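Local coordinates for protein VirX1 (Cyanophage Syn10, PDB 6QGM) that iodinates diverse substrates as a viral halogenase of the tryptophan halogenase family, probably with the help of a flavin, at residues V380-A383 / E384-G387; F388-T391 / C392-I396; D305-A308 / E309-H313; T413-P416 / Y417-W420. All coordinates share one frame; numbering follows the deposited sequence.

Contact 1: V380-A383 / E384-G387; sequences VTQA and ERDG
The guanidinium group of Arg385 carries Thr381 O and the backbone N of Gln382 over one face, both displaced toward its rim, while Val380 O stands at its edge, near the plane, and takes a weak bond from NH1. The amide of Gln382 is turned 76° against it. Arg385 NE and NH2 both reach Gln382 OE1, at 3.3 and 3.0 Å, from one face of the amide and well above its plane. A bend at chi2 of Gln382 (52°) turns the amide along the helix, where NE2 gives a bond of 2.7 Å to Asp386 OD1. That donor points within the amide plane but meets the carboxylate from above. Gln382 thus links a cation and an anion that are neighbours in sequence. Gln423 of the second subunit takes a further bond from Arg385 NH2, so the guanidinium is shared with the subunit interface.

Arg385 CG packs on Val380 CG1 at 3.5 Å. On another side of the turn, Glu384 OE1 accepts from Thr381 N (2.9 Å) and from Thr381 OG1 (2.7 Å), the latter on its anti lone pair, and also forms a salt bridge with Arg376. A chi1 of 61° sets Thr381 OG1 between the backbone N and the carbonyl carbon, where it in turn weakly accepts from Glu384 N. This reciprocal arrangement is a capping box, with Thr381 as the N-cap of helix 382-408.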
# COMPACT_ATOMS: atom_id res chain seq x y z
N VAL B 380 -22.87 19.24 -7.19
CA VAL B 380 -21.90 18.11 -7.35
C VAL B 380 -20.87 18.52 -8.41
O VAL B 380 -21.25 19.14 -9.42
CB VAL B 380 -22.64 16.81 -7.74
CG1 VAL B 380 -21.67 15.67 -7.98
CG2 VAL B 380 -23.72 16.43 -6.74
N THR B 381 -19.60 18.20 -8.18
CA THR B 381 -18.49 18.44 -9.14
C THR B 381 -18.23 17.14 -9.91
O THR B 381 -18.65 16.07 -9.44
CB THR B 381 -17.24 18.94 -8.41
OG1 THR B 381 -16.82 17.95 -7.47
CG2 THR B 381 -17.50 20.25 -7.71
N GLN B 382 -17.55 17.25 -11.05
CA GLN B 382 -17.08 16.08 -11.84
C GLN B 382 -16.17 15.24 -10.93
O GLN B 382 -16.26 14.00 -11.01
CB GLN B 382 -16.37 16.52 -13.12
CG GLN B 382 -16.05 15.35 -14.05
CD GLN B 382 -17.27 14.51 -14.34
OE1 GLN B 382 -18.30 15.01 -14.76
NE2 GLN B 382 -17.17 13.22 -14.10
N ALA B 383 -15.34 15.87 -10.09
CA ALA B 383 -14.46 15.19 -9.12
C ALA B 383 -15.29 14.24 -8.24
O ALA B 383 -14.86 13.09 -8.04
CB ALA B 383 -13.72 16.21 -8.30
N GLU B 384 -16.45 14.68 -7.75
CA GLU B 384 -17.32 13.88 -6.84
C GLU B 384 -17.95 12.72 -7.64
O GLU B 384 -17.98 11.59 -7.13
CB GLU B 384 -18.38 14.77 -6.17
CG GLU B 384 -17.82 15.73 -5.14
CD GLU B 384 -18.73 16.90 -4.76
OE1 GLU B 384 -18.65 17.94 -5.46
OE2 GLU B 384 -19.52 16.80 -3.76
N ARG B 385 -18.42 12.99 -8.86
CA ARG B 385 -19.03 11.96 -9.74
C ARG B 385 -17.98 10.89 -10.11
O ARG B 385 -18.33 9.70 -10.12
CB ARG B 385 -19.64 12.63 -10.97
CG ARG B 385 -20.80 13.56 -10.65
CD ARG B 385 -21.57 14.00 -11.87
NE ARG B 385 -20.84 14.93 -12.70
CZ ARG B 385 -20.75 16.24 -12.49
NH1 ARG B 385 -21.35 16.80 -11.46
NH2 ARG B 385 -20.04 16.97 -13.33
N ASP B 386 -16.75 11.32 -10.40
CA ASP B 386 -15.58 10.43 -10.63
C ASP B 386 -15.32 9.60 -9.36
O ASP B 386 -15.09 8.39 -9.49
CB ASP B 386 -14.37 11.23 -11.13
CG ASP B 386 -14.54 11.76 -12.55
OD1 ASP B 386 -15.50 11.33 -13.21
OD2 ASP B 386 -13.73 12.60 -13.00
N GLY B 387 -15.42 10.23 -8.19
CA GLY B 387 -15.31 9.57 -6.87
C GLY B 387 -16.39 8.53 -6.67
O GLY B 387 -16.06 7.44 -6.16

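Contact 2: F388-T391 / C392-I396; sequences FNYT and CDHQI
Tyr390 O receives the amide of His394 at 2.9 Å, in a bond that is almost straight at the hydrogen (171°). The same i to i+4 pattern brings Asp393 N to Asn389 O, Cys392 N to Phe388 O and Gln395 N to Thr391 O.

The side chains of Tyr390 and His394 run alongside each other in the same direction. Both have CG anti to the backbone N, which sends the rings out together. The rings meet obliquely, with centroids 5.8 Å apart and planes at 38°. Their closest approach is His394 CD2 to Tyr390 OH at 3.6 Å, with the hydroxyl at the imidazole edge.

Farther round the helix, Cys392 SG lies 5.4 Å from the centroid of the Phe388 ring, an oblique sulfur-aromatic contact. Trp337 also meets the Phe388 ring, edge-to-face. Asn389 OD1 accepts from Trp337 N, and Asp393 forms a salt bridge with Lys332, while Met432 of the second subunit packs on Tyr390. The local contact therefore probably relies mainly on backbone bonding and dispersion, and the Asp393 carboxylate and the Asn389 amide are engaged by other parts of the fold.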
# COMPACT_ATOMS: atom_id res chain seq x y z
N PHE B 388 -17.63 8.84 -7.05
CA PHE B 388 -18.82 7.93 -7.01
C PHE B 388 -18.53 6.69 -7.86
O PHE B 388 -18.78 5.56 -7.42
CB PHE B 388 -20.05 8.68 -7.53
CG PHE B 388 -21.31 7.88 -7.56
CD1 PHE B 388 -21.60 7.02 -8.61
CD2 PHE B 388 -22.24 8.01 -6.57
CE1 PHE B 388 -22.78 6.30 -8.64
CE2 PHE B 388 -23.43 7.30 -6.59
CZ PHE B 388 -23.69 6.42 -7.61
N ASN B 389 -18.04 6.91 -9.09
CA ASN B 389 -17.70 5.84 -10.06
C ASN B 389 -16.60 4.97 -9.44
O ASN B 389 -16.74 3.75 -9.42
CB ASN B 389 -17.33 6.41 -11.43
CG ASN B 389 -18.53 6.98 -12.19
OD1 ASN B 389 -19.67 6.64 -11.91
ND2 ASN B 389 -18.27 7.82 -13.17
N TYR B 390 -15.55 5.58 -8.90
CA TYR B 390 -14.42 4.84 -8.29
C TYR B 390 -14.93 4.01 -7.11
O TYR B 390 -14.66 2.81 -7.06
CB TYR B 390 -13.28 5.76 -7.86
CG TYR B 390 -12.12 4.98 -7.29
CD1 TYR B 390 -12.14 4.52 -5.99
CD2 TYR B 390 -11.04 4.63 -8.08
CE1 TYR B 390 -11.11 3.76 -5.47
CE2 TYR B 390 -9.99 3.89 -7.57
CZ TYR B 390 -10.02 3.45 -6.26
OH TYR B 390 -8.96 2.74 -5.76
N THR B 391 -15.65 4.63 -6.18
CA THR B 391 -16.13 3.94 -4.95
C THR B 391 -16.93 2.70 -5.34
O THR B 391 -16.70 1.63 -4.75
CB THR B 391 -16.94 4.88 -4.07
OG1 THR B 391 -15.98 5.86 -3.66
CG2 THR B 391 -17.62 4.21 -2.90
N CYS B 392 -17.84 2.82 -6.30
CA CYS B 392 -18.85 1.76 -6.53
C CYS B 392 -18.26 0.70 -7.46
O CYS B 392 -18.64 -0.48 -7.34
CB CYS B 392 -20.17 2.37 -6.99
SG CYS B 392 -20.38 2.38 -8.78
N ASP B 393 -17.31 1.10 -8.32
CA ASP B 393 -16.45 0.18 -9.12
C ASP B 393 -15.58 -0.67 -8.18
O ASP B 393 -15.59 -1.89 -8.33
CB ASP B 393 -15.57 0.96 -10.08
CG ASP B 393 -14.82 0.08 -11.04
OD1 ASP B 393 -15.48 -0.43 -11.98
OD2 ASP B 393 -13.59 -0.10 -10.83
N HIS B 394 -14.84 -0.04 -7.26
CA HIS B 394 -13.97 -0.74 -6.28
C HIS B 394 -14.77 -1.84 -5.58
O HIS B 394 -14.26 -2.97 -5.43
CB HIS B 394 -13.37 0.23 -5.24
CG HIS B 394 -12.16 -0.34 -4.56
ND1 HIS B 394 -12.24 -1.31 -3.59
CD2 HIS B 394 -10.85 -0.11 -4.76
CE1 HIS B 394 -11.03 -1.65 -3.20
NE2 HIS B 394 -10.16 -0.94 -3.91
N GLN B 395 -16.00 -1.51 -5.17
CA GLN B 395 -16.86 -2.38 -4.33
C GLN B 395 -17.24 -3.64 -5.12
O GLN B 395 -17.07 -4.75 -4.60
CB GLN B 395 -18.09 -1.63 -3.86
CG GLN B 395 -19.11 -2.54 -3.21
CD GLN B 395 -19.82 -1.89 -2.06
OE1 GLN B 395 -21.03 -1.63 -2.09
NE2 GLN B 395 -19.06 -1.63 -1.01
N ILE B 396 -17.74 -3.46 -6.35
CA ILE B 396 -18.24 -4.61 -7.16
C ILE B 396 -17.05 -5.47 -7.61
O ILE B 396 -17.24 -6.69 -7.74
CB ILE B 396 -19.13 -4.12 -8.32
CG1 ILE B 396 -20.05 -5.24 -8.80
CG2 ILE B 396 -18.30 -3.52 -9.44
CD1 ILE B 396 -21.15 -4.77 -9.71

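Contact 3: D305-A308 / E309-H313; sequences DAEA and EFREH
One salt bridge joins Glu307 to Arg311, a turn later on helix 303-314. Both donors of the guanidinium's NE side converge on one oxygen: Glu307 OE2 lies 3.1 Å from Arg311 NH2 and 3.2 Å from NE. It sits within the guanidinium plane, at its edge, whereas both nitrogens approach from the same face of the carboxylate, whose plane is turned 59° from that of the guanidinium. The side chains run side by side. Glu307 has CG anti to the backbone N (chi1 178°) and is extended beyond it, and Arg311 is extended from CG to NE, which brings their ends level. Arg311 NH1 binds Gly318 O and Ala321 O, so the same group also ties the helix to the chain that follows.

Backbone hydrogen bonds form the second class. Glu309 N, Phe310 N, Arg311 N and Glu312 N donate to Asp305 O, Ala306 O, Glu307 O and Ala308 O respectively, each at 3.0 Å.

Packing makes up the rest. Glu309 CB lies 3.2 Å from Ala306 O, and Arg311 CG lies 3.3 Å from Glu307 O. Ala306 and Phe310, one turn apart, face strands 252-258 and 290-296, touching Met254 and Tyr294.

Chemically, the helix sets apolar side chains against the sheet beside an ion pair whose Glu307 also touches Met254. The Glu307 carboxylate probably offsets much of the arginine's charge, while carbonyls hold NH1.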
# COMPACT_ATOMS: atom_id res chain seq x y z
N ASP B 305 -30.44 -29.10 -20.59
CA ASP B 305 -29.70 -29.97 -19.63
C ASP B 305 -29.72 -29.34 -18.23
O ASP B 305 -29.94 -30.09 -17.26
CB ASP B 305 -28.26 -30.22 -20.09
CG ASP B 305 -28.08 -31.27 -21.16
OD1 ASP B 305 -29.09 -31.64 -21.80
OD2 ASP B 305 -26.91 -31.69 -21.35
N ALA B 306 -29.45 -28.03 -18.13
CA ALA B 306 -29.46 -27.28 -16.85
C ALA B 306 -30.85 -27.36 -16.19
O ALA B 306 -30.92 -27.45 -14.94
CB ALA B 306 -29.07 -25.86 -17.10
N GLU B 307 -31.92 -27.31 -16.99
CA GLU B 307 -33.32 -27.34 -16.49
C GLU B 307 -33.67 -28.74 -15.99
O GLU B 307 -34.41 -28.85 -14.99
CB GLU B 307 -34.27 -26.89 -17.58
CG GLU B 307 -35.72 -26.95 -17.12
CD GLU B 307 -36.69 -26.19 -17.99
OE1 GLU B 307 -36.29 -25.10 -18.46
OE2 GLU B 307 -37.82 -26.70 -18.19
N ALA B 308 -33.19 -29.78 -16.68
CA ALA B 308 -33.40 -31.19 -16.29
C ALA B 308 -32.68 -31.43 -14.95
O ALA B 308 -33.30 -31.98 -14.02
CB ALA B 308 -32.93 -32.09 -17.40
N GLU B 309 -31.42 -31.01 -14.86
CA GLU B 309 -30.62 -30.93 -13.60
C GLU B 309 -31.45 -30.30 -12.48
O GLU B 309 -31.58 -30.93 -11.42
CB GLU B 309 -29.39 -30.05 -13.82
CG GLU B 309 -28.08 -30.79 -13.93
CD GLU B 309 -26.90 -29.82 -13.86
OE1 GLU B 309 -26.51 -29.47 -12.71
OE2 GLU B 309 -26.42 -29.38 -14.96
N PHE B 310 -31.97 -29.09 -12.72
CA PHE B 310 -32.64 -28.22 -11.71
C PHE B 310 -33.90 -28.90 -11.18
O PHE B 310 -34.07 -28.96 -9.95
CB PHE B 310 -32.93 -26.84 -12.31
CG PHE B 310 -33.48 -25.83 -11.33
CD1 PHE B 310 -32.96 -25.71 -10.05
CD2 PHE B 310 -34.49 -24.96 -11.70
CE1 PHE B 310 -33.46 -24.77 -9.16
CE2 PHE B 310 -35.00 -24.02 -10.82
CZ PHE B 310 -34.48 -23.92 -9.55
N ARG B 311 -34.74 -29.40 -12.09
CA ARG B 311 -36.00 -30.14 -11.76
C ARG B 311 -35.66 -31.40 -10.96
O ARG B 311 -36.32 -31.61 -9.93
CB ARG B 311 -36.78 -30.49 -13.04
CG ARG B 311 -37.39 -29.29 -13.72
CD ARG B 311 -38.22 -29.64 -14.93
NE ARG B 311 -38.63 -28.42 -15.61
CZ ARG B 311 -39.66 -27.65 -15.24
NH1 ARG B 311 -40.41 -27.97 -14.19
NH2 ARG B 311 -39.94 -26.56 -15.93
N GLU B 312 -34.66 -32.17 -11.39
CA GLU B 312 -34.18 -33.40 -10.69
C GLU B 312 -33.81 -33.01 -9.26
O GLU B 312 -34.27 -33.68 -8.33
CB GLU B 312 -33.02 -34.06 -11.44
CG GLU B 312 -33.44 -34.99 -12.58
CD GLU B 312 -32.33 -35.73 -13.32
OE1 GLU B 312 -31.22 -35.16 -13.49
OE2 GLU B 312 -32.57 -36.89 -13.73
N HIS B 313 -33.02 -31.94 -9.11
CA HIS B 313 -32.52 -31.43 -7.81
C HIS B 313 -33.69 -31.05 -6.91
O HIS B 313 -33.56 -31.25 -5.69
CB HIS B 313 -31.58 -30.24 -8.01
CG HIS B 313 -31.25 -29.55 -6.73
ND1 HIS B 313 -30.37 -30.07 -5.80
CD2 HIS B 313 -31.71 -28.39 -6.21
CE1 HIS B 313 -30.31 -29.27 -4.77
NE2 HIS B 313 -31.11 -28.23 -4.99

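Contact 4: T413-P416 / Y417-W420; sequences TDTP and YWKW
Lys419 N donates to Thr415 O at 2.9 Å with an angle of 163° at the hydrogen, and Trp420 N donates to Pro416 O, also at 2.9 Å. These are the first backbone bonds of helix 416-424. Thr415 is the N-cap: its OG1 accepts from Trp418 N in a long, weak bond of 3.4 Å. With chi1 at 67°, OG1 lies between the backbone N and the carbonyl carbon of Thr415, turned toward the opening turn. The same hydroxyl has a stronger partner in Lys277 O.

The indole of Trp418 runs beside the threonine side chain and in the same direction. Thr415 OG1 meets it at the edge, near the ring plane, 3.4 Å from CD1. Trp418 NE1 bonds to Met276 O, and Arg412 makes a cation-pi contact with the ring.

Packing spreads from here. Tyr417 CB approaches Thr415 OG1 at 3.7 Å. Lys419 CB lies against Thr415 O at 3.5 Å, and Trp420 CB is equally near Pro416 O. Thr413 CB comes more loosely to Lys419 CG, at 4.4 Å, and also packs on Tyr379 of the third subunit.

The capping interaction within the turn is thus modest. Thr415 and Trp418 both fix their polar side-chain atoms on carbonyls of the neighbouring residues Lys277 and Met276, so bonding to the 276-277 loop probably does much to seat the helix start.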
# COMPACT_ATOMS: atom_id res chain seq x y z
N THR B 413 -13.68 -31.54 -8.60
CA THR B 413 -13.16 -31.72 -9.97
C THR B 413 -13.99 -32.79 -10.66
O THR B 413 -13.49 -33.39 -11.61
CB THR B 413 -11.67 -32.09 -9.90
OG1 THR B 413 -11.58 -33.34 -9.24
CG2 THR B 413 -10.83 -31.10 -9.13
N ASP B 414 -15.24 -32.98 -10.25
CA ASP B 414 -16.08 -34.13 -10.66
C ASP B 414 -16.78 -33.85 -12.01
O ASP B 414 -17.27 -34.80 -12.63
CB ASP B 414 -17.08 -34.50 -9.56
CG ASP B 414 -17.84 -33.32 -9.02
OD1 ASP B 414 -18.98 -33.13 -9.44
OD2 ASP B 414 -17.29 -32.59 -8.21
N THR B 415 -16.85 -32.59 -12.45
CA THR B 415 -17.39 -32.21 -13.77
C THR B 415 -16.40 -31.28 -14.45
O THR B 415 -15.50 -30.74 -13.80
CB THR B 415 -18.75 -31.54 -13.65
OG1 THR B 415 -18.59 -30.28 -12.99
CG2 THR B 415 -19.74 -32.37 -12.87
N PRO B 416 -16.50 -31.08 -15.78
CA PRO B 416 -15.64 -30.15 -16.48
C PRO B 416 -15.77 -28.73 -15.92
O PRO B 416 -14.77 -28.03 -15.90
CB PRO B 416 -16.09 -30.25 -17.95
CG PRO B 416 -16.72 -31.62 -18.04
CD PRO B 416 -17.37 -31.83 -16.70
N TYR B 417 -16.97 -28.35 -15.46
CA TYR B 417 -17.23 -27.02 -14.86
C TYR B 417 -16.33 -26.83 -13.64
O TYR B 417 -15.65 -25.79 -13.56
CB TYR B 417 -18.70 -26.86 -14.49
CG TYR B 417 -19.03 -25.58 -13.76
CD1 TYR B 417 -19.28 -24.40 -14.43
CD2 TYR B 417 -19.11 -25.56 -12.38
CE1 TYR B 417 -19.58 -23.23 -13.75
CE2 TYR B 417 -19.42 -24.41 -11.68
CZ TYR B 417 -19.65 -23.23 -12.37
OH TYR B 417 -19.95 -22.09 -11.69
N TRP B 418 -16.32 -27.81 -12.73
CA TRP B 418 -15.57 -27.73 -11.45
C TRP B 418 -14.08 -27.94 -11.71
O TRP B 418 -13.28 -27.29 -11.02
CB TRP B 418 -16.15 -28.71 -10.42
CG TRP B 418 -17.42 -28.20 -9.82
CD1 TRP B 418 -18.69 -28.63 -10.06
CD2 TRP B 418 -17.54 -27.07 -8.93
NE1 TRP B 418 -19.59 -27.88 -9.36
CE2 TRP B 418 -18.92 -26.91 -8.66
CE3 TRP B 418 -16.62 -26.21 -8.33
CZ2 TRP B 418 -19.38 -25.90 -7.82
CZ3 TRP B 418 -17.09 -25.22 -7.51
CH2 TRP B 418 -18.44 -25.08 -7.24
N LYS B 419 -13.72 -28.77 -12.69
CA LYS B 419 -12.30 -28.93 -13.12
C LYS B 419 -11.80 -27.55 -13.58
O LYS B 419 -10.68 -27.18 -13.20
CB LYS B 419 -12.13 -30.04 -14.14
CG LYS B 419 -10.81 -30.79 -13.99
CD LYS B 419 -10.51 -31.77 -15.10
CE LYS B 419 -9.04 -31.85 -15.49
NZ LYS B 419 -8.85 -32.10 -16.94
N TRP B 420 -12.63 -26.79 -14.31
CA TRP B 420 -12.24 -25.44 -14.80
C TRP B 420 -12.05 -24.49 -13.61
O TRP B 420 -11.03 -23.76 -13.59
CB TRP B 420 -13.24 -24.83 -15.78
CG TRP B 420 -12.77 -23.48 -16.27
CD1 TRP B 420 -11.86 -23.25 -17.26
CD2 TRP B 420 -13.14 -22.19 -15.76
NE1 TRP B 420 -11.62 -21.91 -17.39
CE2 TRP B 420 -12.41 -21.23 -16.49
CE3 TRP B 420 -13.98 -21.75 -14.73
CZ2 TRP B 420 -12.52 -19.86 -16.25
CZ3 TRP B 420 -14.10 -20.39 -14.49
CH2 TRP B 420 -13.38 -19.46 -15.24

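All four contacts are local, so each spans a few successive residues and none closes a long loop, nests in another or crosses it. Contact 3 comes first, on helix 303-314 against the seven-stranded sheet. Contacts 1 and 2 follow as adjoining parts of helix 382-408, their centres 12 Å apart, and both touch the second subunit. Contact 4 comes last, where the loop after that helix enters helix 416-424, and it touches the third subunit. Although distant in sequence from contact 3, it lies near it, with centres about 17 Å apart; Met276 and Lys277 border both. Contacts 1 and 3 lie on opposite sides of the chain's centre.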